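Local coordinates for UDP-N-acetylglucosamine 3-dehydrogenase (Acidithiobacillus ferrooxidans, PDB 7BVJ), which catalyses the NAD(+)-dependent oxidation of the glucosamine 3-position of UDP-N-acetylglucosamine to a ketone, a step in making the lipid A of lipopolysaccharide, at residues V64-P69 with V85-E90; I89-T94 with I116-R121; G7-G12 with G30-N35. All coordinates share one frame; numbering follows the deposited sequence.

Contact 1 of 3, residues V64-P69 with V85-E90; sequences VSIVTP and VHCLIE. With NAD (nicotinamide-adenine-dinucleotide), chain E.
Val-64, Ser-65 and Ile-66 pair in parallel with Cys-87, Leu-88 and Ile-89 through four backbone hydrogen bonds. Val-64 N donates to His-86 O, and Val-64 O accepts from Leu-88 N at 2.9 Å. Ile-66 repeats the pattern two residues on: its N reaches Leu-88 O at 2.8 Å, and its O takes the N-H of Glu-90. Weaker CA-H...O contacts fill the interval, with Ser-65 CA 3.2 Å from Leu-88 O.

The apolar contacts lie mainly on the face that holds Val-64, Ile-66, Cys-87 and Ile-89. Here Ile-66 stretches out its CG1 branch (chi2 161°), so that CD1 touches both Cys-87 SG, at 3.9 Å, and Ile-89 CG1, at 4.2 Å; the two isoleucines lie side by side and point the same way. Val-64 CG1 and Val-85 CG1 meet with their side chains crossed at about a right angle. On the other face Ser-65 OG rests against the branch of Leu-88, 3.5 Å from CD2, while its polar needs are met by Tyr-22 and His-18.

Cofactor contacts come just past the first strand. Thr-68 CG2 packs 3.3 Å from adenine N3A of NAD, and Pro-69 CD lies 3.2 Å from its C8A.

These are the two strands of a Rossmann beta-alpha-beta unit whose connecting helix 73-82 packs on Ile-66, Cys-87 and Ile-89. Helix 13-25 meets Val-67, Leu-88 and Glu-90 from the other face, helix 268-282 adjoins Leu-88, and strand 5-9 bonds to the backbone of Ser-65 and Val-67.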
# COMPACT_ATOMS: atom_id res chain seq x y z
N VAL A 64 4.74 1.53 16.74
CA VAL A 64 3.30 1.56 16.57
C VAL A 64 2.94 1.44 15.09
O VAL A 64 3.72 1.82 14.20
CB VAL A 64 2.66 2.83 17.15
CG1 VAL A 64 2.93 2.95 18.64
CG2 VAL A 64 3.17 4.05 16.39
N SER A 65 1.75 0.92 14.85
CA SER A 65 1.04 1.18 13.61
C SER A 65 0.10 2.37 13.79
O SER A 65 -0.58 2.49 14.82
CB SER A 65 0.25 -0.05 13.15
OG SER A 65 1.12 -1.00 12.51
N ILE A 66 0.07 3.25 12.80
CA ILE A 66 -0.81 4.42 12.77
C ILE A 66 -1.84 4.17 11.67
O ILE A 66 -1.51 4.15 10.48
CB ILE A 66 -0.04 5.72 12.52
CG1 ILE A 66 0.77 6.09 13.76
CG2 ILE A 66 -0.97 6.83 12.14
CD1 ILE A 66 1.89 7.06 13.46
N VAL A 67 -3.08 3.92 12.10
CA VAL A 67 -4.16 3.53 11.21
C VAL A 67 -5.34 4.49 11.38
O VAL A 67 -6.50 4.06 11.41
CB VAL A 67 -4.57 2.06 11.43
CG1 VAL A 67 -5.27 1.53 10.18
CG2 VAL A 67 -3.35 1.20 11.77
N THR A 68 -5.04 5.76 11.57
CA THR A 68 -6.03 6.82 11.69
C THR A 68 -6.34 7.40 10.31
O THR A 68 -5.72 7.02 9.31
CB THR A 68 -5.50 7.88 12.64
OG1 THR A 68 -4.24 8.37 12.14
CG2 THR A 68 -5.31 7.28 14.06
N PRO A 69 -7.33 8.30 10.19
CA PRO A 69 -7.62 8.88 8.86
C PRO A 69 -6.42 9.64 8.33
O PRO A 69 -5.65 10.24 9.09
CB PRO A 69 -8.82 9.80 9.12
CG PRO A 69 -9.52 9.18 10.28
CD PRO A 69 -8.38 8.68 11.16
N VAL A 85 9.50 6.78 18.98
CA VAL A 85 8.79 5.54 18.69
C VAL A 85 8.78 5.32 17.17
O VAL A 85 8.41 6.22 16.41
CB VAL A 85 7.36 5.58 19.28
CG1 VAL A 85 6.49 4.42 18.76
CG2 VAL A 85 7.39 5.57 20.83
N HIS A 86 9.20 4.13 16.74
CA HIS A 86 9.16 3.79 15.32
C HIS A 86 7.71 3.66 14.83
O HIS A 86 6.80 3.32 15.60
CB HIS A 86 9.89 2.47 15.05
CG HIS A 86 11.24 2.37 15.70
ND1 HIS A 86 12.40 2.86 15.13
CD2 HIS A 86 11.63 1.76 16.85
CE1 HIS A 86 13.43 2.60 15.91
NE2 HIS A 86 12.99 1.93 16.96
N CYS A 87 7.50 3.91 13.53
CA CYS A 87 6.15 4.05 12.97
C CYS A 87 5.97 3.26 11.68
O CYS A 87 6.76 3.40 10.74
CB CYS A 87 5.82 5.52 12.69
SG CYS A 87 5.70 6.52 14.14
N LEU A 88 4.91 2.45 11.64
CA LEU A 88 4.35 1.93 10.40
C LEU A 88 3.03 2.69 10.14
O LEU A 88 2.06 2.54 10.89
CB LEU A 88 4.14 0.41 10.49
CG LEU A 88 3.21 -0.29 9.49
CD1 LEU A 88 3.68 -0.05 8.06
CD2 LEU A 88 3.09 -1.77 9.78
N ILE A 89 3.00 3.52 9.10
CA ILE A 89 1.84 4.35 8.78
C ILE A 89 1.05 3.68 7.67
O ILE A 89 1.62 3.31 6.63
CB ILE A 89 2.27 5.77 8.36
CG1 ILE A 89 3.05 6.45 9.48
CG2 ILE A 89 1.03 6.60 7.96
CD1 ILE A 89 3.58 7.81 9.11
N GLU A 90 -0.25 3.50 7.88
CA GLU A 90 -1.06 2.95 6.80
C GLU A 90 -0.99 3.86 5.58
O GLU A 90 -0.79 5.07 5.69
CB GLU A 90 -2.51 2.75 7.28
CG GLU A 90 -3.48 2.14 6.27
CD GLU A 90 -3.03 0.78 5.72
OE1 GLU A 90 -2.50 -0.06 6.49
OE2 GLU A 90 -3.24 0.55 4.50
PA NAD E . -11.98 3.72 10.05
O1A NAD E . -12.45 5.11 10.27
O2A NAD E . -12.73 2.42 10.19
O5B NAD E . -10.86 3.59 11.39
C5B NAD E . -10.51 4.90 11.76
C4B NAD E . -10.18 4.92 13.26
O4B NAD E . -9.36 6.03 13.55
C3B NAD E . -11.51 5.13 13.99
O3B NAD E . -11.52 4.12 14.94
C2B NAD E . -11.37 6.52 14.62
O2B NAD E . -11.98 6.59 15.91
C1B NAD E . -9.85 6.57 14.78
N9A NAD E . -9.29 7.92 14.83
C8A NAD E . -9.61 9.06 14.12
N7A NAD E . -8.84 10.10 14.43
C5A NAD E . -7.97 9.62 15.38
C6A NAD E . -6.91 10.24 16.11
N6A NAD E . -6.62 11.57 15.89
N1A NAD E . -6.20 9.51 17.02
C2A NAD E . -6.57 8.19 17.18
N3A NAD E . -7.53 7.48 16.56
C4A NAD E . -8.23 8.25 15.66
O3 NAD E . -11.21 3.45 8.66
PN NAD E . -10.24 2.19 8.50
O1N NAD E . -9.54 1.54 9.67
O2N NAD E . -10.84 1.57 7.28
O5D NAD E . -8.79 2.86 7.67

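Contact 2 of 3, residues I89-T94 with I116-R121; sequences IEKPFT and IGHIKR
A water in the plane of the His-118 imidazole joins the two segments: it accepts from Phe-93 N and is hydrogen-bonded to His-118 NE2 at 2.8 Å. Between the backbones, Ile-89 O takes the N-H of Gly-117 and a weak CA-H contact from Ile-116, whose CA lies 3.2 Å away. The Gly-117 N to Ile-89 O separation of 2.5 Å is unusually short and its exact value doubtful, but the bond fits the parallel pairing of Ile-89 with Ile-116. Gly-117 then centres an inverse gamma turn, His-118 N donating to Ile-116 O, and the chain leaves the strand.

Ile-116 CD1 sits over one face of the Phe-93 ring, 3.6 Å from its centroid and displaced slightly toward the rim. With CG1 anti to its own carbonyl carbon (chi1 -46°) and a second bend at chi2, the isoleucine crosses the phenylalanine at about a right angle. An alanine in place of Phe-93 would probably leave the Ile-116 methyl without its aromatic cover and open a gap toward Ala-100 and Leu-103.

Lys-91 CB lies over a face of the imidazole, 3.9 Å from the centroid, a CH-pi contact; Lys-91 CG comes within 3.1 Å of Gly-117 O. Lys-91 precedes the cis peptide bond of Pro-92; its NZ bonds to Asp-160 O, and Lys-91 or nearby His-164 is the likely catalytic base.

The contact closes the strand 86-90, helix 97-110, strand 114-117 unit at one border of the Rossmann sheet. Helix 97-110 backs Phe-93, helix 157-173 approaches Lys-91 and His-118, and helix 290-312 meets His-118.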
# COMPACT_ATOMS: atom_id res chain seq x y z
N ILE A 89 3.00 3.52 9.10
CA ILE A 89 1.84 4.35 8.78
C ILE A 89 1.05 3.68 7.67
O ILE A 89 1.62 3.31 6.63
CB ILE A 89 2.27 5.77 8.36
CG1 ILE A 89 3.05 6.45 9.48
CG2 ILE A 89 1.03 6.60 7.96
CD1 ILE A 89 3.58 7.81 9.11
N GLU A 90 -0.25 3.50 7.88
CA GLU A 90 -1.06 2.95 6.80
C GLU A 90 -0.99 3.86 5.58
O GLU A 90 -0.79 5.07 5.69
CB GLU A 90 -2.51 2.75 7.28
CG GLU A 90 -3.48 2.14 6.27
CD GLU A 90 -3.03 0.78 5.72
OE1 GLU A 90 -2.50 -0.06 6.49
OE2 GLU A 90 -3.24 0.55 4.50
N LYS A 91 -1.08 3.26 4.40
CA LYS A 91 -1.14 4.07 3.19
C LYS A 91 -2.50 4.76 3.08
O LYS A 91 -3.52 4.22 3.53
CB LYS A 91 -0.89 3.21 1.95
CG LYS A 91 -1.97 2.17 1.69
CD LYS A 91 -3.04 2.68 0.71
CE LYS A 91 -4.19 1.67 0.64
NZ LYS A 91 -5.53 2.31 0.52
N PRO A 92 -2.55 5.96 2.49
CA PRO A 92 -1.40 6.72 2.03
C PRO A 92 -0.68 7.47 3.14
O PRO A 92 -1.28 7.80 4.16
CB PRO A 92 -2.01 7.69 1.02
CG PRO A 92 -3.40 7.85 1.44
CD PRO A 92 -3.83 6.56 2.07
N PHE A 93 0.61 7.72 2.91
CA PHE A 93 1.51 8.38 3.85
C PHE A 93 0.87 9.61 4.49
O PHE A 93 0.68 9.67 5.72
CB PHE A 93 2.78 8.75 3.08
CG PHE A 93 3.96 9.13 3.94
CD1 PHE A 93 3.86 9.24 5.32
CD2 PHE A 93 5.20 9.38 3.34
CE1 PHE A 93 4.95 9.59 6.09
CE2 PHE A 93 6.31 9.73 4.10
CZ PHE A 93 6.18 9.84 5.48
N THR A 94 0.55 10.62 3.67
CA THR A 94 0.02 11.90 4.15
C THR A 94 -0.90 12.48 3.07
O THR A 94 -1.21 11.83 2.07
CB THR A 94 1.15 12.90 4.45
OG1 THR A 94 2.04 12.98 3.32
CG2 THR A 94 1.94 12.50 5.68
N ILE A 116 5.65 2.71 5.45
CA ILE A 116 4.32 3.02 4.96
C ILE A 116 3.65 1.70 4.60
O ILE A 116 4.28 0.82 4.01
CB ILE A 116 4.35 3.98 3.76
CG1 ILE A 116 5.30 5.15 4.02
CG2 ILE A 116 2.96 4.54 3.47
CD1 ILE A 116 5.03 5.90 5.32
N GLY A 117 2.37 1.56 4.95
CA GLY A 117 1.62 0.35 4.68
C GLY A 117 1.19 0.13 3.24
O GLY A 117 -0.00 0.17 2.93
N HIS A 118 2.15 -0.14 2.36
CA HIS A 118 1.86 -0.44 0.96
C HIS A 118 1.86 -1.95 0.77
O HIS A 118 2.82 -2.56 0.28
CB HIS A 118 2.86 0.27 0.05
CG HIS A 118 2.50 1.70 -0.20
ND1 HIS A 118 1.38 2.07 -0.91
CD2 HIS A 118 3.08 2.86 0.21
CE1 HIS A 118 1.30 3.38 -0.96
NE2 HIS A 118 2.31 3.89 -0.29
N ILE A 119 0.71 -2.54 1.13
CA ILE A 119 0.57 -3.97 1.34
C ILE A 119 0.89 -4.79 0.08
O ILE A 119 1.44 -5.89 0.17
CB ILE A 119 -0.83 -4.29 1.89
CG1 ILE A 119 -0.90 -5.73 2.40
CG2 ILE A 119 -1.94 -4.00 0.85
CD1 ILE A 119 -1.90 -5.95 3.54
N LYS A 120 0.60 -4.26 -1.12
CA LYS A 120 0.70 -4.97 -2.42
C LYS A 120 2.15 -5.36 -2.70
O LYS A 120 2.36 -6.20 -3.48
CB LYS A 120 0.16 -4.08 -3.54
CG LYS A 120 -1.11 -4.51 -4.22
CD LYS A 120 -2.35 -4.26 -3.45
CE LYS A 120 -2.95 -5.56 -2.97
NZ LYS A 120 -4.02 -5.31 -1.99
N ARG A 121 3.10 -4.71 -2.06
CA ARG A 121 4.49 -5.08 -2.25
C ARG A 121 4.78 -6.47 -1.71
O ARG A 121 5.70 -7.13 -2.21
CB ARG A 121 5.41 -4.08 -1.57
CG ARG A 121 5.43 -2.69 -2.15
CD ARG A 121 6.59 -1.92 -1.60
NE ARG A 121 6.74 -0.61 -2.24
CZ ARG A 121 7.90 0.04 -2.30
NH1 ARG A 121 8.97 -0.50 -1.76
NH2 ARG A 121 7.98 1.21 -2.89
O HOH W 1 1.98 6.65 0.18

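Contact 3 of 3, residues G7-G12 with G30-N35; sequences GVIGVG and GVFDEN. With NAD (nicotinamide-adenine-dinucleotide), chain E.
This contact is the cofactor-binding core of the Rossmann fold: strands 5-9 and 27-32, paired in parallel as Val-8 with Val-31 and Ile-9 with Phe-32, run out into the glycine-rich loop and into the acidic residue that holds the adenosine ribose. Val-8 O accepts from Phe-32 N at 3.0 Å and Phe-32 O from Gly-10 N at 2.7 Å, while the bond from Val-8 N to Gly-30 O is weak.

Asp-33, just past the end of the second strand, ties the glycine-rich loop to the ribose of NAD. Its extended chi1 (-163°, CG opposite N) turns the carboxylate toward the loop, where OD2 accepts the N-H of Val-11 at 2.8 Å through its anti lone pair. OD1 uses its own anti lone pair for Asn-35 N at 2.9 Å, forming an Asx turn. Each oxygen also takes a ribose hydroxyl, OD1 that of O2B and OD2 that of O3B; both bonds are very short, so their exact lengths are doubtful. An acid gripping both hydroxyls at the end of the second strand is the usual mark of NAD-dependent members, since a 2'-phosphate would probably be repelled by its negative charge.

Gly-10 has backbone angles that call for glycine, and a side chain on Gly-12 would run into NAD O5B, consistent with a GxGxxG motif. Val-11 CG1 lies 3.6 Å from Val-31 CG1, the two valines crossed at about a right angle, and Val-11 CG2 rests on Asp-33 CB. On the sheet face opposite Val-8 and Val-31, Ile-9 CG2 and Phe-32 CE2 approach adenine C2A, at 4.0 and 3.7 Å.

The connecting helix 13-25 packs on Val-8 and Val-31, helix 54-59 backs Ile-9 and Phe-32, and helix 36-46 meets Val-11 and Asp-33, with strand 63-66 beside Ile-9.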
# COMPACT_ATOMS: atom_id res chain seq x y z
N GLY A 7 2.23 -1.10 19.72
CA GLY A 7 0.91 -0.53 19.89
C GLY A 7 0.29 -0.14 18.56
O GLY A 7 0.96 -0.10 17.52
N VAL A 8 -1.00 0.14 18.59
CA VAL A 8 -1.73 0.64 17.44
C VAL A 8 -2.48 1.89 17.85
O VAL A 8 -3.17 1.91 18.87
CB VAL A 8 -2.70 -0.41 16.84
CG1 VAL A 8 -3.42 0.17 15.62
CG2 VAL A 8 -1.95 -1.68 16.44
N ILE A 9 -2.32 2.95 17.07
CA ILE A 9 -3.02 4.21 17.24
C ILE A 9 -4.07 4.27 16.14
O ILE A 9 -3.73 4.40 14.95
CB ILE A 9 -2.06 5.40 17.15
CG1 ILE A 9 -1.00 5.30 18.26
CG2 ILE A 9 -2.86 6.72 17.13
CD1 ILE A 9 0.16 6.27 18.09
N GLY A 10 -5.34 4.11 16.52
CA GLY A 10 -6.42 4.05 15.56
C GLY A 10 -6.81 2.62 15.28
O GLY A 10 -6.14 1.94 14.50
N VAL A 11 -7.89 2.15 15.91
CA VAL A 11 -8.28 0.75 15.82
C VAL A 11 -9.69 0.59 15.25
O VAL A 11 -10.47 -0.25 15.70
CB VAL A 11 -8.16 0.03 17.18
CG1 VAL A 11 -6.70 -0.37 17.39
CG2 VAL A 11 -8.66 0.93 18.30
N GLY A 12 -10.02 1.38 14.24
CA GLY A 12 -11.20 1.07 13.46
C GLY A 12 -11.04 -0.22 12.67
O GLY A 12 -10.36 -1.14 13.12
N GLY A 30 -0.96 -2.36 23.88
CA GLY A 30 -2.36 -2.01 23.75
C GLY A 30 -2.59 -1.03 22.60
O GLY A 30 -1.78 -0.93 21.67
N VAL A 31 -3.72 -0.33 22.69
CA VAL A 31 -4.28 0.43 21.59
C VAL A 31 -4.81 1.76 22.11
O VAL A 31 -5.11 1.93 23.30
CB VAL A 31 -5.40 -0.38 20.90
CG1 VAL A 31 -4.82 -1.62 20.18
CG2 VAL A 31 -6.43 -0.81 21.92
N PHE A 32 -4.89 2.74 21.20
CA PHE A 32 -5.53 4.01 21.47
C PHE A 32 -6.40 4.38 20.28
O PHE A 32 -5.98 4.23 19.13
CB PHE A 32 -4.54 5.16 21.73
CG PHE A 32 -5.21 6.51 21.84
CD1 PHE A 32 -5.83 6.90 23.02
CD2 PHE A 32 -5.28 7.37 20.74
CE1 PHE A 32 -6.49 8.12 23.13
CE2 PHE A 32 -5.94 8.60 20.83
CZ PHE A 32 -6.54 8.98 22.03
N ASP A 33 -7.59 4.89 20.56
CA ASP A 33 -8.50 5.40 19.55
C ASP A 33 -9.22 6.60 20.15
O ASP A 33 -9.39 6.70 21.37
CB ASP A 33 -9.49 4.30 19.10
CG ASP A 33 -10.19 4.64 17.79
OD1 ASP A 33 -11.03 5.57 17.79
OD2 ASP A 33 -9.88 3.99 16.76
N GLU A 34 -9.58 7.56 19.29
CA GLU A 34 -10.30 8.73 19.80
C GLU A 34 -11.67 8.33 20.33
O GLU A 34 -12.21 9.00 21.21
CB GLU A 34 -10.41 9.81 18.71
CG GLU A 34 -11.37 9.48 17.58
CD GLU A 34 -11.93 10.70 16.86
OE1 GLU A 34 -11.20 11.71 16.67
OE2 GLU A 34 -13.12 10.64 16.47
N ASN A 35 -12.23 7.23 19.84
CA ASN A 35 -13.50 6.69 20.31
C ASN A 35 -13.17 5.65 21.39
O ASN A 35 -12.70 4.55 21.08
CB ASN A 35 -14.26 6.11 19.12
CG ASN A 35 -15.62 5.54 19.48
OD1 ASN A 35 -15.74 4.66 20.34
ND2 ASN A 35 -16.66 6.02 18.80
PA NAD E . -11.98 3.72 10.05
O1A NAD E . -12.45 5.11 10.27
O2A NAD E . -12.73 2.42 10.19
O5B NAD E . -10.86 3.59 11.39
C5B NAD E . -10.51 4.90 11.76
C4B NAD E . -10.18 4.92 13.26
O4B NAD E . -9.36 6.03 13.55
C3B NAD E . -11.51 5.13 13.99
O3B NAD E . -11.52 4.12 14.94
C2B NAD E . -11.37 6.52 14.62
O2B NAD E . -11.98 6.59 15.91
C1B NAD E . -9.85 6.57 14.78
N9A NAD E . -9.29 7.92 14.83
C8A NAD E . -9.61 9.06 14.12
N7A NAD E . -8.84 10.10 14.43
C5A NAD E . -7.97 9.62 15.38
C6A NAD E . -6.91 10.24 16.11
N6A NAD E . -6.62 11.57 15.89
N1A NAD E . -6.20 9.51 17.02
C2A NAD E . -6.57 8.19 17.18
N3A NAD E . -7.53 7.48 16.56
C4A NAD E . -8.23 8.25 15.66
O3 NAD E . -11.21 3.45 8.66
PN NAD E . -10.24 2.19 8.50
O1N NAD E . -9.54 1.54 9.67
O2N NAD E . -10.84 1.57 7.28
O5D NAD E . -8.79 2.86 7.67

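All three contacts lie in one parallel Rossmann sheet and each closes a beta-alpha-beta unit. Along the chain contact 3 comes first, then contact 1, then contact 2, which starts on Ile-89 and Glu-90 where contact 1 ends. Centres of contacts 1 and 3 are about 10 Å apart and joined by the neighbouring strands 5-9 and 63-66, with probable hydrogen bonds between Ile-9 and both Ser-65 and Val-67; both touch NAD. Contacts 1 and 2, about 9 Å apart between centres, share strand 86-90. Contacts 2 and 3 do not touch, their centres about 17 Å apart. The sheet thus leads from the adenosine site to Lys-91, just past its strand, which with His-164 is a candidate for the catalytic base.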